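PDB 4Y25: poly-beta-1,6-N-acetyl-D-glucosamine export protein from Escherichia coli, which exports the biofilm adhesin poly-beta-1,6-N-acetyl-D-glucosamine, apparently in partially deacetylated form, across the outer membrane. Local coordinates for residues A[77-86]-A[97-105]. Residues are numbered along the deposited sequence; the frame is centred on the assembly and turned at random.
Sequences RNIWLEAEYA and GARLSGWYD
In the beta hairpin of strands 79-89 and 94-105, part of the 16-stranded antiparallel barrel domain of this porin, Ile79 to Ala86 pair with Gly97 to Tyr104. It is a worked example of how alternation along membrane strands sorts side chains. Ile79, Leu81, Ala83 and Tyr85 share one face with Ala98, Leu100 and Tyr104, an apolar and aromatic surface consistent with the lipid side of an outer-membrane barrel. Trp80, Glu82, Glu84, Arg99, Ser101 and Trp103 occupy the other face, which by the same logic probably looks into the barrel. Trp80 N donates to Trp103 O at 2.8 Å, and Glu82 N to Ser101 O.

On the polar face Arg99 lies between two carboxylates. Its chain runs extended from the backbone and then turns at chi3 (61°), presenting the guanidinium edge to both acids. Arg99 NH1 and NH2 converge on Glu82 OE2, which receives Arg99 NH1 at 2.6 Å through its anti lone pair, while Arg99 NE meets Glu84 OE1 in a weak, bent bond within the second salt bridge. Farther along, Trp80 CB makes a CH-pi contact over the five-membered ring of Trp103, 3.8 Å from its centroid. The six-membered ring of Trp80 and the five-membered ring of Trp103 are tilted by 24° and offset, with little overlap; Trp80 NE1 is held by Glu73, and Arg111 makes a cation-pi contact with Trp103. On the apolar face, Leu81 CD1 touches Leu100 CD1 at 3.9 Å, and Gly97 O lies over one face of the Tyr85 ring, 3.1 Å from Tyr85 CD2.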
loop_
_atom_site.group_PDB
_atom_site.type_symbol
_atom_site.label_atom_id
_atom_site.label_comp_id
_atom_site.label_asym_id
_atom_site.label_seq_id
_atom_site.Cartn_x
_atom_site.Cartn_y
_atom_site.Cartn_z
ATOM N N ARG A 77 17.241 12.172 9.220
ATOM C CA ARG A 77 17.643 11.141 8.279
ATOM C C ARG A 77 18.276 10.027 9.101
ATOM O O ARG A 77 18.591 10.231 10.276
ATOM C CB ARG A 77 18.593 11.676 7.210
ATOM C CG ARG A 77 17.956 11.754 5.822
ATOM C CD ARG A 77 17.184 10.480 5.476
ATOM N NE ARG A 77 18.049 9.448 4.909
ATOM C CZ ARG A 77 18.387 9.378 3.625
ATOM N NH1 ARG A 77 17.930 10.277 2.764
ATOM N NH2 ARG A 77 19.183 8.406 3.199
ATOM N N ASN A 78 18.425 8.854 8.485
ATOM C CA ASN A 78 18.861 7.621 9.151
ATOM C C ASN A 78 17.802 7.032 10.092
ATOM O O ASN A 78 17.944 5.892 10.533
ATOM C CB ASN A 78 20.169 7.838 9.927
ATOM C CG ASN A 78 21.339 8.172 9.024
ATOM O OD1 ASN A 78 21.168 8.434 7.835
ATOM N ND2 ASN A 78 22.541 8.173 9.592
ATOM N N ILE A 79 16.749 7.794 10.394
ATOM C CA ILE A 79 15.675 7.305 11.267
ATOM C C ILE A 79 14.386 8.135 11.186
ATOM O O ILE A 79 14.393 9.343 11.397
ATOM C CB ILE A 79 16.134 7.250 12.745
ATOM C CG1 ILE A 79 14.949 6.949 13.665
ATOM C CG2 ILE A 79 16.820 8.548 13.156
ATOM C CD1 ILE A 79 15.324 6.855 15.129
ATOM N N TRP A 80 13.273 7.468 10.893
ATOM C CA TRP A 80 11.968 8.120 10.812
ATOM C C TRP A 80 10.955 7.379 11.683
ATOM O O TRP A 80 10.930 6.149 11.692
ATOM C CB TRP A 80 11.498 8.176 9.356
ATOM C CG TRP A 80 10.023 8.381 9.169
ATOM C CD1 TRP A 80 9.372 9.572 9.018
ATOM C CD2 TRP A 80 9.018 7.362 9.081
ATOM N NE1 TRP A 80 8.023 9.357 8.855
ATOM C CE2 TRP A 80 7.781 8.009 8.889
ATOM C CE3 TRP A 80 9.043 5.965 9.156
ATOM C CZ2 TRP A 80 6.581 7.308 8.765
ATOM C CZ3 TRP A 80 7.851 5.269 9.032
ATOM C CH2 TRP A 80 6.636 5.941 8.841
ATOM N N LEU A 81 10.121 8.118 12.411
ATOM C CA LEU A 81 9.214 7.498 13.378
ATOM C C LEU A 81 7.900 8.259 13.537
ATOM O O LEU A 81 7.894 9.486 13.637
ATOM C CB LEU A 81 9.911 7.382 14.738
ATOM C CG LEU A 81 9.083 6.970 15.960
ATOM C CD1 LEU A 81 8.634 5.522 15.868
ATOM C CD2 LEU A 81 9.869 7.207 17.239
ATOM N N GLU A 82 6.785 7.531 13.560
ATOM C CA GLU A 82 5.500 8.155 13.856
ATOM C C GLU A 82 4.575 7.253 14.668
ATOM O O GLU A 82 4.609 6.026 14.554
ATOM C CB GLU A 82 4.781 8.585 12.574
ATOM C CG GLU A 82 4.241 7.458 11.712
ATOM C CD GLU A 82 3.447 7.981 10.524
ATOM O OE1 GLU A 82 3.549 9.189 10.225
ATOM O OE2 GLU A 82 2.723 7.188 9.887
ATOM N N ALA A 83 3.758 7.890 15.498
ATOM C CA ALA A 83 2.692 7.218 16.224
ATOM C C ALA A 83 1.372 7.844 15.802
ATOM O O ALA A 83 1.339 8.995 15.369
ATOM C CB ALA A 83 2.897 7.336 17.725
ATOM N N GLU A 84 0.287 7.091 15.924
ATOM C CA GLU A 84 -1.009 7.558 15.452
ATOM C C GLU A 84 -2.150 6.838 16.153
ATOM O O GLU A 84 -2.158 5.615 16.231
ATOM C CB GLU A 84 -1.122 7.355 13.938
ATOM C CG GLU A 84 -2.536 7.501 13.389
ATOM C CD GLU A 84 -2.685 6.915 11.998
ATOM O OE1 GLU A 84 -1.953 5.956 11.674
ATOM O OE2 GLU A 84 -3.535 7.411 11.228
ATOM N N TYR A 85 -3.113 7.601 16.661
ATOM C CA TYR A 85 -4.324 7.014 17.222
ATOM C C TYR A 85 -5.526 7.442 16.383
ATOM O O TYR A 85 -5.597 8.577 15.915
ATOM C CB TYR A 85 -4.506 7.422 18.689
ATOM C CG TYR A 85 -5.451 6.532 19.476
ATOM C CD1 TYR A 85 -4.978 5.755 20.524
ATOM C CD2 TYR A 85 -6.813 6.490 19.196
ATOM C CE1 TYR A 85 -5.824 4.943 21.249
ATOM C CE2 TYR A 85 -7.668 5.678 19.918
ATOM C CZ TYR A 85 -7.164 4.910 20.946
ATOM O OH TYR A 85 -7.991 4.102 21.685
ATOM N N ALA A 86 -6.462 6.520 16.187
ATOM C CA ALA A 86 -7.661 6.800 15.410
ATOM C C ALA A 86 -8.917 6.278 16.100
ATOM O O ALA A 86 -8.846 5.406 16.965
ATOM C CB ALA A 86 -7.538 6.195 14.022
ATOM N N GLY A 97 -8.400 2.635 17.802
ATOM C CA GLY A 97 -7.347 2.237 16.888
ATOM C C GLY A 97 -6.066 3.046 17.020
ATOM O O GLY A 97 -6.105 4.253 17.239
ATOM N N ALA A 98 -4.925 2.377 16.874
ATOM C CA ALA A 98 -3.630 3.040 16.993
ATOM C C ALA A 98 -2.574 2.426 16.073
ATOM O O ALA A 98 -2.614 1.235 15.767
ATOM C CB ALA A 98 -3.150 2.998 18.436
ATOM N N ARG A 99 -1.620 3.244 15.642
ATOM C CA ARG A 99 -0.535 2.752 14.803
ATOM C C ARG A 99 0.827 3.271 15.259
ATOM O O ARG A 99 0.985 4.450 15.578
ATOM C CB ARG A 99 -0.775 3.132 13.342
ATOM C CG ARG A 99 0.321 2.667 12.398
ATOM C CD ARG A 99 -0.062 2.896 10.947
ATOM N NE ARG A 99 -0.286 4.309 10.663
ATOM C CZ ARG A 99 0.685 5.184 10.425
ATOM N NH1 ARG A 99 1.952 4.793 10.438
ATOM N NH2 ARG A 99 0.390 6.452 10.176
ATOM N N LEU A 100 1.805 2.374 15.298
ATOM C CA LEU A 100 3.183 2.744 15.591
ATOM C C LEU A 100 4.094 2.174 14.516
ATOM O O LEU A 100 4.060 0.977 14.235
ATOM C CB LEU A 100 3.607 2.243 16.971
ATOM C CG LEU A 100 5.066 2.521 17.337
ATOM C CD1 LEU A 100 5.335 4.019 17.394
ATOM C CD2 LEU A 100 5.434 1.854 18.656
ATOM N N SER A 101 4.905 3.032 13.907
ATOM C CA SER A 101 5.756 2.599 12.807
ATOM C C SER A 101 7.021 3.433 12.695
ATOM O O SER A 101 7.088 4.559 13.196
ATOM C CB SER A 101 4.985 2.655 11.488
ATOM O OG SER A 101 4.460 3.950 11.261
ATOM N N GLY A 102 8.023 2.869 12.029
ATOM C CA GLY A 102 9.270 3.569 11.805
ATOM C C GLY A 102 10.264 2.774 10.984
ATOM O O GLY A 102 10.129 1.560 10.827
ATOM N N TRP A 103 11.256 3.469 10.439
ATOM C CA TRP A 103 12.406 2.805 9.844
ATOM C C TRP A 103 13.670 3.520 10.270
ATOM O O TRP A 103 13.656 4.714 10.567
ATOM C CB TRP A 103 12.319 2.752 8.309
ATOM C CG TRP A 103 12.216 4.092 7.623
ATOM C CD1 TRP A 103 11.087 4.659 7.114
ATOM C CD2 TRP A 103 13.282 5.020 7.358
ATOM N NE1 TRP A 103 11.375 5.883 6.561
ATOM C CE2 TRP A 103 12.715 6.127 6.696
ATOM C CE3 TRP A 103 14.658 5.021 7.617
ATOM C CZ2 TRP A 103 13.474 7.225 6.292
ATOM C CZ3 TRP A 103 15.409 6.117 7.218
ATOM C CH2 TRP A 103 14.814 7.201 6.562
ATOM N N TYR A 104 14.760 2.773 10.301
ATOM C CA TYR A 104 16.074 3.342 10.531
ATOM C C TYR A 104 17.010 2.785 9.482
ATOM O O TYR A 104 16.753 1.724 8.908
ATOM C CB TYR A 104 16.579 3.013 11.930
ATOM C CG TYR A 104 16.688 1.529 12.191
ATOM C CD1 TYR A 104 17.860 0.839 11.908
ATOM C CD2 TYR A 104 15.619 0.818 12.720
ATOM C CE1 TYR A 104 17.962 -0.519 12.140
ATOM C CE2 TYR A 104 15.713 -0.536 12.961
ATOM C CZ TYR A 104 16.887 -1.199 12.672
ATOM O OH TYR A 104 16.984 -2.550 12.910
ATOM N N ASP A 105 18.105 3.485 9.231
ATOM C CA ASP A 105 19.041 3.011 8.235
ATOM C C ASP A 105 20.358 2.648 8.926
ATOM O O ASP A 105 21.058 3.507 9.462
ATOM C CB ASP A 105 19.192 4.066 7.121
ATOM C CG ASP A 105 20.301 3.749 6.131
ATOM O OD1 ASP A 105 21.410 3.369 6.546
ATOM O OD2 ASP A 105 20.039 3.841 4.910
#